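PDB 3GIW: methyltransferase from Streptomyces avermitilis, which probably acts as an S-adenosylmethionine-dependent methyltransferase of Rossmann-type fold, binding S-adenosyl-L-homocysteine, though its methyl-accepting substrate remains unknown. Local coordinates for residues A69-A74 / H96-S101; G78-L83 / A103-V108; T87-S92 / P115-L120; V109-D114 / V136-L141. All blocks are in the same frame, centred on the assembly; numbering follows the deposited sequence. Where two conformers were deposited one is given.

Contact 1 of 4, residues A69-A74 / H96-S101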
loop_
_atom_site.group_PDB
_atom_site.type_symbol
_atom_site.label_atom_id
_atom_site.label_comp_id
_atom_site.label_asym_id
_atom_site.label_seq_id
_atom_site.Cartn_x
_atom_site.Cartn_y
_atom_site.Cartn_z
ATOM N N ALA A 69 -2.576 -8.040 -7.142
ATOM C CA ALA A 69 -3.713 -8.025 -6.222
ATOM C C ALA A 69 -4.884 -7.215 -6.797
ATOM O O ALA A 69 -6.045 -7.668 -6.741
ATOM C CB ALA A 69 -3.308 -7.543 -4.847
ATOM N N VAL A 70 -4.591 -6.038 -7.359
ATOM C CA VAL A 70 -5.649 -5.202 -7.927
ATOM C C VAL A 70 -6.252 -5.865 -9.163
ATOM O O VAL A 70 -7.498 -5.870 -9.327
ATOM C CB VAL A 70 -5.127 -3.781 -8.221
ATOM C CG1 VAL A 70 -6.148 -2.951 -9.028
ATOM C CG2 VAL A 70 -4.778 -3.068 -6.885
ATOM N N ALA A 71 -5.419 -6.468 -10.014
ATOM C CA ALA A 71 -5.936 -7.219 -11.158
ATOM C C ALA A 71 -6.863 -8.383 -10.727
ATOM O O ALA A 71 -7.953 -8.548 -11.279
ATOM C CB ALA A 71 -4.776 -7.731 -12.003
ATOM N N HIS A 72 -6.473 -9.148 -9.717
ATOM C CA HIS A 72 -7.323 -10.185 -9.155
ATOM C C HIS A 72 -8.665 -9.612 -8.683
ATOM O O HIS A 72 -9.734 -10.170 -8.947
ATOM C CB HIS A 72 -6.646 -10.849 -7.952
ATOM C CG HIS A 72 -7.476 -11.918 -7.308
ATOM N ND1 HIS A 72 -7.476 -13.220 -7.762
ATOM C CD2 HIS A 72 -8.370 -11.873 -6.288
ATOM C CE1 HIS A 72 -8.325 -13.932 -7.042
ATOM N NE2 HIS A 72 -8.865 -13.145 -6.130
ATOM N N LEU A 73 -8.606 -8.548 -7.895
ATOM C CA LEU A 73 -9.809 -7.930 -7.348
ATOM C C LEU A 73 -10.765 -7.457 -8.461
ATOM O O LEU A 73 -11.982 -7.684 -8.375
ATOM C CB LEU A 73 -9.427 -6.795 -6.421
ATOM C CG LEU A 73 -8.910 -7.204 -5.033
ATOM C CD1 LEU A 73 -8.144 -6.039 -4.393
ATOM C CD2 LEU A 73 -10.057 -7.716 -4.128
ATOM N N ALA A 74 -10.227 -6.843 -9.524
ATOM C CA ALA A 74 -11.040 -6.342 -10.623
ATOM C C ALA A 74 -11.545 -7.495 -11.476
ATOM O O ALA A 74 -12.739 -7.561 -11.781
ATOM C CB ALA A 74 -10.271 -5.352 -11.478
ATOM N N HIS A 96 -5.799 2.795 -10.389
ATOM C CA HIS A 96 -6.980 3.016 -11.243
ATOM C C HIS A 96 -6.808 2.633 -12.705
ATOM O O HIS A 96 -7.796 2.329 -13.386
ATOM C CB HIS A 96 -7.554 4.458 -11.120
ATOM C CG HIS A 96 -6.860 5.482 -11.950
ATOM N ND1 HIS A 96 -5.687 6.087 -11.547
ATOM C CD2 HIS A 96 -7.191 6.031 -13.145
ATOM C CE1 HIS A 96 -5.321 6.962 -12.478
ATOM N NE2 HIS A 96 -6.207 6.937 -13.459
ATOM N N GLU A 97 -5.578 2.714 -13.189
ATOM C CA GLU A 97 -5.296 2.386 -14.586
ATOM C C GLU A 97 -5.459 0.875 -14.775
ATOM O O GLU A 97 -6.000 0.428 -15.799
ATOM C CB GLU A 97 -3.900 2.900 -14.963
ATOM C CG GLU A 97 -3.848 4.420 -14.928
ATOM C CD GLU A 97 -2.434 5.015 -14.869
ATOM O OE1 GLU A 97 -1.439 4.306 -14.850
ATOM O OE2 GLU A 97 -2.339 6.257 -14.808
ATOM N N ILE A 98 -5.047 0.100 -13.775
ATOM C CA ILE A 98 -5.244 -1.358 -13.809
ATOM C C ILE A 98 -6.746 -1.679 -13.747
ATOM O O ILE A 98 -7.268 -2.434 -14.582
ATOM C CB ILE A 98 -4.480 -2.055 -12.675
ATOM C CG1 ILE A 98 -2.977 -1.917 -12.880
ATOM C CG2 ILE A 98 -4.879 -3.551 -12.582
ATOM C CD1 ILE A 98 -2.193 -2.283 -11.629
ATOM N N ALA A 99 -7.450 -1.097 -12.772
ATOM C CA ALA A 99 -8.880 -1.382 -12.585
ATOM C C ALA A 99 -9.680 -0.958 -13.811
ATOM O O ALA A 99 -10.544 -1.688 -14.291
ATOM C CB ALA A 99 -9.399 -0.666 -11.339
ATOM N N GLN A 100 -9.401 0.230 -14.327
ATOM C CA GLN A 100 -10.173 0.769 -15.461
ATOM C C GLN A 100 -9.893 0.077 -16.813
ATOM O O GLN A 100 -10.755 0.080 -17.708
ATOM C CB GLN A 100 -10.033 2.304 -15.538
ATOM C CG GLN A 100 -10.810 3.024 -14.396
ATOM C CD GLN A 100 -10.686 4.534 -14.396
ATOM O OE1 GLN A 100 -9.909 5.111 -15.165
ATOM N NE2 GLN A 100 -11.488 5.183 -13.574
ATOM N N SER A 101 -8.721 -0.533 -16.937
ATOM C CA SER A 101 -8.423 -1.374 -18.097
ATOM C C SER A 101 -9.289 -2.630 -18.080
ATOM O O SER A 101 -9.628 -3.168 -19.133
ATOM C CB SER A 101 -6.933 -1.742 -18.139
ATOM O OG SER A 101 -6.557 -2.648 -17.116
#

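Contact 2 of 4, residues G78-L83 / A103-V108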
loop_
_atom_site.group_PDB
_atom_site.type_symbol
_atom_site.label_atom_id
_atom_site.label_comp_id
_atom_site.label_asym_id
_atom_site.label_seq_id
_atom_site.Cartn_x
_atom_site.Cartn_y
_atom_site.Cartn_z
ATOM N N GLY A 78 -14.576 -9.155 -9.373
ATOM C CA GLY A 78 -15.608 -8.272 -9.923
ATOM C C GLY A 78 -15.746 -6.933 -9.203
ATOM O O GLY A 78 -16.768 -6.244 -9.335
ATOM N N ILE A 79 -14.725 -6.537 -8.456
ATOM C CA ILE A 79 -14.775 -5.291 -7.710
ATOM C C ILE A 79 -14.585 -4.086 -8.637
ATOM O O ILE A 79 -13.704 -4.072 -9.532
ATOM C CB ILE A 79 -13.714 -5.259 -6.575
ATOM C CG1 ILE A 79 -14.008 -6.344 -5.519
ATOM C CG2 ILE A 79 -13.618 -3.856 -5.946
ATOM C CD1 ILE A 79 -15.343 -6.128 -4.725
ATOM N N ARG A 80 -15.432 -3.078 -8.453
ATOM C CA ARG A 80 -15.448 -1.889 -9.299
ATOM C C ARG A 80 -15.232 -0.596 -8.514
ATOM O O ARG A 80 -15.361 0.489 -9.090
ATOM C CB ARG A 80 -16.789 -1.801 -10.069
ATOM C CG ARG A 80 -17.082 -3.006 -10.951
ATOM C CD ARG A 80 -16.222 -2.998 -12.187
ATOM N NE ARG A 80 -16.392 -4.217 -12.984
ATOM C CZ ARG A 80 -15.620 -5.299 -12.941
ATOM N NH1 ARG A 80 -14.540 -5.391 -12.151
ATOM N NH2 ARG A 80 -15.917 -6.320 -13.728
ATOM N N GLN A 81 -14.901 -0.705 -7.222
ATOM C CA GLN A 81 -14.649 0.447 -6.370
ATOM C C GLN A 81 -13.485 0.152 -5.444
ATOM O O GLN A 81 -13.436 -0.903 -4.808
ATOM C CB GLN A 81 -15.883 0.729 -5.500
ATOM C CG GLN A 81 -17.156 0.996 -6.295
ATOM C CD GLN A 81 -18.243 1.565 -5.427
ATOM O OE1 GLN A 81 -18.689 2.716 -5.636
ATOM N NE2 GLN A 81 -18.677 0.777 -4.422
ATOM N N PHE A 82 -12.567 1.111 -5.325
ATOM C CA PHE A 82 -11.354 0.949 -4.527
ATOM C C PHE A 82 -11.114 2.194 -3.679
ATOM O O PHE A 82 -11.270 3.324 -4.171
ATOM C CB PHE A 82 -10.133 0.739 -5.461
ATOM C CG PHE A 82 -10.231 -0.483 -6.313
ATOM C CD1 PHE A 82 -11.072 -0.507 -7.436
ATOM C CD2 PHE A 82 -9.533 -1.636 -5.979
ATOM C CE1 PHE A 82 -11.207 -1.662 -8.230
ATOM C CE2 PHE A 82 -9.687 -2.785 -6.762
ATOM C CZ PHE A 82 -10.498 -2.788 -7.871
ATOM N N LEU A 83 -10.694 1.974 -2.435
ATOM C CA LEU A 83 -10.256 2.988 -1.509
ATOM C C LEU A 83 -8.811 2.656 -1.103
ATOM O O LEU A 83 -8.575 1.697 -0.379
ATOM C CB LEU A 83 -11.172 3.026 -0.286
ATOM C CG LEU A 83 -10.817 4.045 0.794
ATOM C CD1 LEU A 83 -10.587 5.464 0.286
ATOM C CD2 LEU A 83 -11.890 4.059 1.923
ATOM N N ALA A 103 -12.392 -2.785 -16.345
ATOM C CA ALA A 103 -13.753 -2.322 -16.348
ATOM C C ALA A 103 -13.700 -0.792 -16.281
ATOM O O ALA A 103 -13.407 -0.222 -15.213
ATOM C CB ALA A 103 -14.516 -2.911 -15.142
ATOM N N PRO A 104 -13.923 -0.117 -17.426
ATOM C CA PRO A 104 -13.782 1.345 -17.472
ATOM C C PRO A 104 -14.591 2.138 -16.463
ATOM O O PRO A 104 -14.187 3.243 -16.087
ATOM C CB PRO A 104 -14.229 1.711 -18.898
ATOM C CG PRO A 104 -14.121 0.484 -19.658
ATOM C CD PRO A 104 -14.272 -0.679 -18.742
ATOM N N GLU A 105 -15.714 1.582 -16.006
ATOM C CA GLU A 105 -16.571 2.262 -15.045
ATOM C C GLU A 105 -16.036 2.244 -13.606
ATOM O O GLU A 105 -16.637 2.856 -12.713
ATOM C CB GLU A 105 -18.003 1.679 -15.112
ATOM C CG GLU A 105 -18.227 0.290 -14.521
ATOM C CD GLU A 105 -17.789 -0.871 -15.411
ATOM O OE1 GLU A 105 -17.197 -0.630 -16.488
ATOM O OE2 GLU A 105 -18.059 -2.049 -15.012
ATOM N N SER A 106 -14.908 1.574 -13.386
ATOM C CA SER A 106 -14.333 1.490 -12.031
ATOM C C SER A 106 -14.052 2.881 -11.422
ATOM O O SER A 106 -13.733 3.855 -12.124
ATOM C CB SER A 106 -13.070 0.600 -11.967
ATOM O OG SER A 106 -13.287 -0.714 -12.477
ATOM N N ARG A 107 -14.186 2.931 -10.099
ATOM C CA ARG A 107 -14.051 4.154 -9.302
ATOM C C ARG A 107 -12.954 3.958 -8.244
ATOM O O ARG A 107 -12.909 2.898 -7.610
ATOM C CB ARG A 107 -15.367 4.452 -8.585
ATOM C CG ARG A 107 -16.575 4.568 -9.496
ATOM C CD ARG A 107 -17.860 4.431 -8.703
ATOM N NE ARG A 107 -19.020 4.887 -9.487
ATOM C CZ ARG A 107 -20.293 4.807 -9.095
ATOM N NH1 ARG A 107 -20.617 4.288 -7.915
ATOM N NH2 ARG A 107 -21.251 5.258 -9.890
ATOM N N VAL A 108 -12.092 4.963 -8.054
ATOM C CA VAL A 108 -10.973 4.856 -7.106
ATOM C C VAL A 108 -10.816 6.164 -6.355
ATOM O O VAL A 108 -10.819 7.250 -6.957
ATOM C CB VAL A 108 -9.633 4.526 -7.824
ATOM C CG1 VAL A 108 -8.508 4.407 -6.825
ATOM C CG2 VAL A 108 -9.795 3.267 -8.681
HETATM O O HOH W 1 -17.806 -4.596 -15.860
#

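Contact 3 of 4, residues T87-S92 / P115-L120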
loop_
_atom_site.group_PDB
_atom_site.type_symbol
_atom_site.label_atom_id
_atom_site.label_comp_id
_atom_site.label_asym_id
_atom_site.label_seq_id
_atom_site.Cartn_x
_atom_site.Cartn_y
_atom_site.Cartn_z
ATOM N N THR A 87 -1.375 6.065 -0.713
ATOM C CA THR A 87 -1.126 5.892 -2.139
ATOM C C THR A 87 0.364 6.044 -2.561
ATOM O O THR A 87 0.857 5.302 -3.449
ATOM C CB THR A 87 -1.993 6.882 -2.925
ATOM O OG1 THR A 87 -3.371 6.550 -2.680
ATOM C CG2 THR A 87 -1.675 6.846 -4.481
ATOM N N GLY A 88 1.046 6.979 -1.951
ATOM C CA GLY A 88 2.442 7.232 -2.289
ATOM C C GLY A 88 2.564 7.997 -3.605
ATOM O O GLY A 88 1.587 8.516 -4.148
ATOM N N ILE A 89 3.773 8.034 -4.142
ATOM C CA ILE A 89 4.072 8.751 -5.391
ATOM C C ILE A 89 3.417 8.023 -6.564
ATOM O O ILE A 89 3.636 6.813 -6.728
ATOM C CB ILE A 89 5.618 8.805 -5.660
ATOM C CG1 ILE A 89 6.416 9.413 -4.485
ATOM C CG2 ILE A 89 5.889 9.548 -6.956
ATOM C CD1 ILE A 89 5.928 10.790 -4.021
ATOM N N PRO A 90 2.644 8.723 -7.418
ATOM C CA PRO A 90 2.084 8.069 -8.604
ATOM C C PRO A 90 3.170 7.384 -9.439
ATOM O O PRO A 90 4.231 7.962 -9.687
ATOM C CB PRO A 90 1.428 9.234 -9.359
ATOM C CG PRO A 90 1.065 10.133 -8.335
ATOM C CD PRO A 90 2.188 10.109 -7.334
ATOM N N THR A 91 2.906 6.155 -9.855
ATOM C CA THR A 91 3.840 5.341 -10.622
ATOM C C THR A 91 3.048 4.442 -11.570
ATOM O O THR A 91 2.087 3.807 -11.174
ATOM C CB THR A 91 4.697 4.444 -9.708
ATOM O OG1 THR A 91 5.207 5.220 -8.616
ATOM C CG2 THR A 91 5.841 3.798 -10.497
ATOM N N SER A 92 3.480 4.353 -12.810
ATOM C CA SER A 92 2.731 3.688 -13.855
ATOM C C SER A 92 2.987 2.188 -13.851
ATOM O O SER A 92 4.146 1.749 -13.789
ATOM C CB SER A 92 3.149 4.252 -15.213
ATOM O OG SER A 92 2.249 3.827 -16.202
ATOM N N PRO A 115 2.493 15.856 1.641
ATOM C CA PRO A 115 2.134 16.953 0.734
ATOM C C PRO A 115 2.644 16.831 -0.727
ATOM O O PRO A 115 2.030 17.422 -1.617
ATOM C CB PRO A 115 2.741 18.180 1.414
ATOM C CG PRO A 115 2.809 17.796 2.844
ATOM C CD PRO A 115 3.099 16.368 2.886
ATOM N N ILE A 116 3.738 16.108 -0.992
ATOM C CA ILE A 116 4.212 15.966 -2.384
ATOM C C ILE A 116 3.182 15.220 -3.263
ATOM O O ILE A 116 3.050 15.458 -4.477
ATOM C CB ILE A 116 5.579 15.251 -2.443
ATOM C CG1 ILE A 116 6.283 15.557 -3.774
ATOM C CG2 ILE A 116 5.454 13.710 -2.231
ATOM C CD1 ILE A 116 7.724 15.018 -3.855
ATOM N N VAL A 117 2.405 14.306 -2.661
ATOM C CA VAL A 117 1.432 13.544 -3.464
ATOM C C VAL A 117 0.372 14.493 -4.063
ATOM O O VAL A 117 0.004 14.394 -5.242
ATOM C CB VAL A 117 0.825 12.329 -2.685
ATOM C CG1 VAL A 117 -0.144 11.533 -3.592
ATOM C CG2 VAL A 117 1.966 11.433 -2.190
ATOM N N LEU A 118 -0.122 15.423 -3.257
ATOM C CA LEU A 118 -1.062 16.426 -3.759
ATOM C C LEU A 118 -0.474 17.145 -4.999
ATOM O O LEU A 118 -1.169 17.319 -5.977
ATOM C CB LEU A 118 -1.418 17.438 -2.666
ATOM C CG LEU A 118 -2.448 18.503 -3.101
ATOM C CD1 LEU A 118 -3.789 17.895 -3.550
ATOM C CD2 LEU A 118 -2.635 19.534 -1.981
ATOM N N THR A 119 0.807 17.511 -4.950
ATOM C CA THR A 119 1.413 18.199 -6.109
ATOM C C THR A 119 1.450 17.361 -7.379
ATOM O O THR A 119 1.550 17.922 -8.485
ATOM C CB THR A 119 2.845 18.713 -5.825
ATOM O OG1 THR A 119 3.797 17.642 -5.837
ATOM C CG2 THR A 119 2.890 19.487 -4.487
ATOM N N LEU A 120 1.397 16.040 -7.215
ATOM C CA LEU A 120 1.465 15.062 -8.298
ATOM C C LEU A 120 0.095 14.449 -8.602
ATOM O O LEU A 120 0.000 13.451 -9.308
ATOM C CB LEU A 120 2.480 13.969 -7.938
ATOM C CG LEU A 120 3.908 14.480 -7.800
ATOM C CD1 LEU A 120 4.790 13.489 -7.048
ATOM C CD2 LEU A 120 4.473 14.731 -9.170
#

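Contact 4 of 4, residues V109-D114 / V136-L141. With GOL (glycerol), chain C.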
loop_
_atom_site.group_PDB
_atom_site.type_symbol
_atom_site.label_atom_id
_atom_site.label_comp_id
_atom_site.label_asym_id
_atom_site.label_seq_id
_atom_site.Cartn_x
_atom_site.Cartn_y
_atom_site.Cartn_z
ATOM N N VAL A 109 -10.733 6.060 -5.036
ATOM C CA VAL A 109 -10.344 7.195 -4.193
ATOM C C VAL A 109 -8.941 6.884 -3.647
ATOM O O VAL A 109 -8.737 5.867 -2.988
ATOM C CB VAL A 109 -11.311 7.461 -3.031
ATOM C CG1 VAL A 109 -10.809 8.553 -2.070
ATOM C CG2 VAL A 109 -12.685 7.816 -3.563
ATOM N N TYR A 110 -8.008 7.818 -3.868
ATOM C CA TYR A 110 -6.658 7.746 -3.356
ATOM C C TYR A 110 -6.473 8.681 -2.156
ATOM O O TYR A 110 -7.045 9.798 -2.124
ATOM C CB TYR A 110 -5.748 8.223 -4.440
ATOM C CG TYR A 110 -5.631 7.382 -5.684
ATOM C CD1 TYR A 110 -4.885 6.226 -5.684
ATOM C CD2 TYR A 110 -6.181 7.793 -6.893
ATOM C CE1 TYR A 110 -4.634 5.506 -6.859
ATOM C CE2 TYR A 110 -5.974 7.065 -8.088
ATOM C CZ TYR A 110 -5.179 5.906 -8.073
ATOM O OH TYR A 110 -4.905 5.176 -9.215
ATOM N N VAL A 111 -5.649 8.275 -1.200
ATOM C CA VAL A 111 -5.461 9.011 0.036
ATOM C C VAL A 111 -3.993 8.978 0.449
ATOM O O VAL A 111 -3.359 7.940 0.445
ATOM C CB VAL A 111 -6.294 8.373 1.183
ATOM C CG1 VAL A 111 -6.175 9.194 2.460
ATOM C CG2 VAL A 111 -7.773 8.191 0.753
ATOM N N ASP A 112 -3.410 10.131 0.768
ATOM C CA ASP A 112 -2.074 10.169 1.374
ATOM C C ASP A 112 -1.960 11.402 2.264
ATOM O O ASP A 112 -2.798 12.312 2.182
ATOM C CB ASP A 112 -0.937 10.161 0.302
ATOM C CG ASP A 112 0.372 9.536 0.798
ATOM O OD1 ASP A 112 1.174 10.189 1.486
ATOM O OD2 ASP A 112 0.648 8.369 0.473
ATOM N N ASN A 113 -0.954 11.383 3.144
ATOM C CA ASN A 113 -0.682 12.549 3.967
ATOM C C ASN A 113 0.635 13.274 3.633
ATOM O O ASN A 113 0.913 14.299 4.235
ATOM C CB ASN A 113 -0.792 12.228 5.468
ATOM C CG ASN A 113 0.288 11.346 5.972
ATOM O OD1 ASN A 113 1.075 10.781 5.220
ATOM N ND2 ASN A 113 0.327 11.183 7.299
ATOM N N ASP A 114 1.427 12.766 2.691
ATOM C CA ASP A 114 2.648 13.461 2.268
ATOM C C ASP A 114 2.241 14.572 1.297
ATOM O O ASP A 114 1.681 14.270 0.254
ATOM C CB ASP A 114 3.609 12.476 1.619
ATOM C CG ASP A 114 4.930 13.109 1.227
ATOM O OD1 ASP A 114 4.897 14.328 0.988
ATOM O OD2 ASP A 114 5.954 12.382 1.175
ATOM N N VAL A 136 -7.678 12.568 -1.885
ATOM C CA VAL A 136 -7.932 13.186 -0.583
ATOM C C VAL A 136 -6.603 13.206 0.185
ATOM O O VAL A 136 -5.961 12.185 0.333
ATOM C CB VAL A 136 -9.023 12.328 0.213
ATOM C CG1 VAL A 136 -9.183 12.817 1.660
ATOM C CG2 VAL A 136 -10.366 12.286 -0.532
ATOM N N GLU A 137 -6.166 14.369 0.648
ATOM C CA GLU A 137 -5.054 14.462 1.577
ATOM C C GLU A 137 -5.590 14.296 2.993
ATOM O O GLU A 137 -6.320 15.148 3.482
ATOM C CB GLU A 137 -4.329 15.807 1.438
ATOM C CG GLU A 137 -3.043 15.890 2.204
ATOM C CD GLU A 137 -2.365 17.230 2.005
ATOM O OE1 GLU A 137 -2.809 18.230 2.625
ATOM O OE2 GLU A 137 -1.418 17.295 1.203
ATOM N N ALA A 138 -5.208 13.196 3.647
ATOM C CA ALA A 138 -5.739 12.846 4.981
ATOM C C ALA A 138 -4.844 11.832 5.648
ATOM O O ALA A 138 -4.064 11.129 4.986
ATOM C CB ALA A 138 -7.174 12.330 4.875
ATOM N N ASP A 139 -4.999 11.750 6.974
ATOM C CA ASP A 139 -4.240 10.837 7.818
ATOM C C ASP A 139 -5.144 9.697 8.285
ATOM O O ASP A 139 -6.241 9.942 8.831
ATOM C CB ASP A 139 -3.738 11.601 9.043
ATOM C CG ASP A 139 -2.594 10.898 9.743
ATOM O OD1 ASP A 139 -2.592 9.653 9.823
ATOM O OD2 ASP A 139 -1.677 11.618 10.210
HETATM N N MSE A 140 -4.686 8.465 8.068
HETATM C CA MSE A 140 -5.476 7.281 8.434
HETATM C C MSE A 140 -5.760 7.184 9.942
HETATM O O MSE A 140 -6.658 6.464 10.358
HETATM C CB MSE A 140 -4.828 5.993 7.915
HETATM C CG MSE A 140 -3.503 5.636 8.557
HETATM SE SE MSE A 140 -2.535 4.229 7.615
HETATM C CE MSE A 140 -3.235 3.007 7.844
ATOM N N LEU A 141 -5.026 7.947 10.745
ATOM C CA LEU A 141 -5.341 8.067 12.176
ATOM C C LEU A 141 -6.706 8.718 12.470
ATOM O O LEU A 141 -7.219 8.618 13.590
ATOM C CB LEU A 141 -4.223 8.829 12.888
ATOM C CG LEU A 141 -2.869 8.119 12.836
ATOM C CD1 LEU A 141 -1.766 8.922 13.490
ATOM C CD2 LEU A 141 -2.971 6.743 13.477
HETATM C C1 GOL C . -2.978 7.838 4.652
HETATM O O1 GOL C . -4.232 8.305 5.091
HETATM C C2 GOL C . -1.899 8.528 5.445
HETATM O O2 GOL C . -2.038 8.278 6.828
HETATM C C3 GOL C . -0.531 8.019 5.041
HETATM O O3 GOL C . -0.184 8.518 3.793
HETATM O O HOH W 2 -0.883 15.191 -0.271
#

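Contact 1 of 4, residues A69-A74 / H96-S101
Val70, Ala71 and Ala74 meet Ile98 and Ala99 where two helices of the Rossmann-type fold, 55-75 and 95-102, run side by side. Their segment axes come within 9.1 Å and cross at -30°, both chains heading roughly the same way. The side chains that meet are all apolar, centring on one methyl, Ile98 CG2. It lies 3.8 Å from Val70 CG1, and on Ala71 it reaches both the backbone N at 3.9 Å and CB at 4.2 Å. Both partners of the main pair use the branch opposite the backbone N: CG1 of Val70 (chi1 171°) and CG2 of Ile98. One turn on, small residues let the backbones draw closer, with Ala74 CB 4.3 Å from Ala99 CA. Both helices also reach Phe82 of the neighbouring strand, through Leu73 and Ala99. Polar side chains of helix 95-102 find partners away from this surface. His96 points away from helix 55-75 and uses both ring nitrogens, ND1 with Tyr110 OH and NE2 with Ala126 O; Gln100 bonds to Ser106 O and Thr128 N. Near the helix C terminus the exposed Ser101 turns its hydroxyl back along its own chain, OG donating to Ile98 O at 2.6 Å.

Contact 2 of 4, residues G78-L83 / A103-V108
Arg80 lays one face of its guanidinium over the methyl of Ala103, with NE 3.1 Å from CB, while Gly78 O lies over the opposite face. The chain bends at chi2 (-74°), bringing the group back toward its own backbone: NH1 donates to Ile79 O and to Ala74 O of helix 55-75. At the guanidinium edge a salt bridge joins NE to Glu105 OE2 at 3.4 Å, the two planes nearly perpendicular (82°), and a water bonds to both atoms. Ala103 to Ser106 form a type I turn, in which Ser106 OG bonds to Ala103 O at 2.8 Å. Beyond it a parallel ladder begins: Arg107 N donates to Arg80 O and Phe82 N to Arg107 O, each at 2.9 Å. Gln81 and Arg107 extend alongside each other, but their OE1 to NH1 bond, in one of two Arg107 conformers, is weak at 3.4 Å and doubtful, OE1 also accepting from Asp157 N. Phe82 sets its ring edge against Arg107 O and one face against Ile79 CG2. Strands 81-85 and 107-112, with helix 95-102, form a beta-alpha-beta unit; Phe82 and Val108 face that helix at Leu95, and strand 163-167 flanks 81-85 on its other side.

Contact 3 of 4, residues T87-S92 / P115-L120
The glycine-rich loop that follows strand 81-85 meets the short helix 115-119 through Gly88, Ile89 and Pro90. Val117 sets both methyls against one carbonyl oxygen: CG1, opposite the backbone N at chi1 -178°, and CG2 beside that N both lie 3.5 Å from Gly88 O. Ile89 reaches across to the helix with its ethyl branch and in this conformer, one of two, brings CD1 to Ile116 CG2, a tight contact that is therefore doubtful. In the same conformer its other branch approaches Leu120, CG2 to CD1 at 4.1 Å. Pro90 lays its ring against the same leucine, CD standing 3.9 Å from Leu120 CB and CG 3.6 Å from Leu120 O. Methyls and methylenes make most of the meeting, with these two carbonyl oxygens against them; in the weakly bonded helix Thr119 OG1 donates to Ile116 O and Leu120 N turns back to Val117 O. Asp29 of helix 24-31 and Asp36 also border Ile89. On the loop's polar side Gly88 N bonds to Asp112 OD2, linking it to a residue that binds S-adenosyl-L-homocysteine. Asp84, Thr87 and Gly88 belong to an acidic-x-Gly-x-Gly run consistent with motif I, the cofactor-binding loop of class I methyltransferases.

Contact 4 of 4, residues V109-D114 / V136-L141
The Asn113 amide and the Asp139 carboxylate meet almost at right angles, 79° between planes, with ND2 and OD2 3.6 Å apart; a glycerol, probably from the crystallisation liquor, lies against both. Over one face of the Asp112 carboxylate sits glycerol O3, 3.2 Å from OD1. OD1 uses its anti lone pair for Asp114 N, an Asx turn, while OD2 accepts from Gly88 N, tilted out of the plane on the side away from O3; the two bonds fix the group's rotation. Asn113 grips O3 twice, its N donating and its OD1 accepting. From the other segment Ala138 O accepts from O1 at 2.8 Å, and Met140 N (selenomethionine) donates almost straight to O2 at 2.9 Å. Asp112, Asp139 and Met140 bind S-adenosyl-L-homocysteine, so the glycerol probably occupies part of the cofactor site, at the carboxyl ends of parallel strands 107-112 and 132-137 of the Rossmann-type sheet. The strands are joined by Val136 N to Tyr110 O, a weak Asp112 N to Val136 O bond, and Ala138 N to Asp112 O. Val111 packs CG1 against Ala138 CB at 4.1 Å. A water links Asp114 O with Glu137 OE2, which also forms a salt bridge with Arg16.

In the fold
From the N terminus the first segments of contacts 1, 2 and 3 come in turn: helix 55-75, strand 81-85, then the loop after it. Residues 96-101 close contact 1 and 103-108 close contact 2; contact 4 opens at 109-114 before 115-120 closes contact 3, and 136-141 closes contact 4. Contacts 1, 2 and 3 therefore cross one another, contact 3 also crosses contact 4, and none nests. Contacts 1 and 2 join helices and sheet at one end, where helix 55-75 leads into strand 81-85. Contacts 2 and 4 continue along strand 107-112, pairing it with strands 81-85 and 132-137, while contacts 3 and 4 adjoin at the cofactor site.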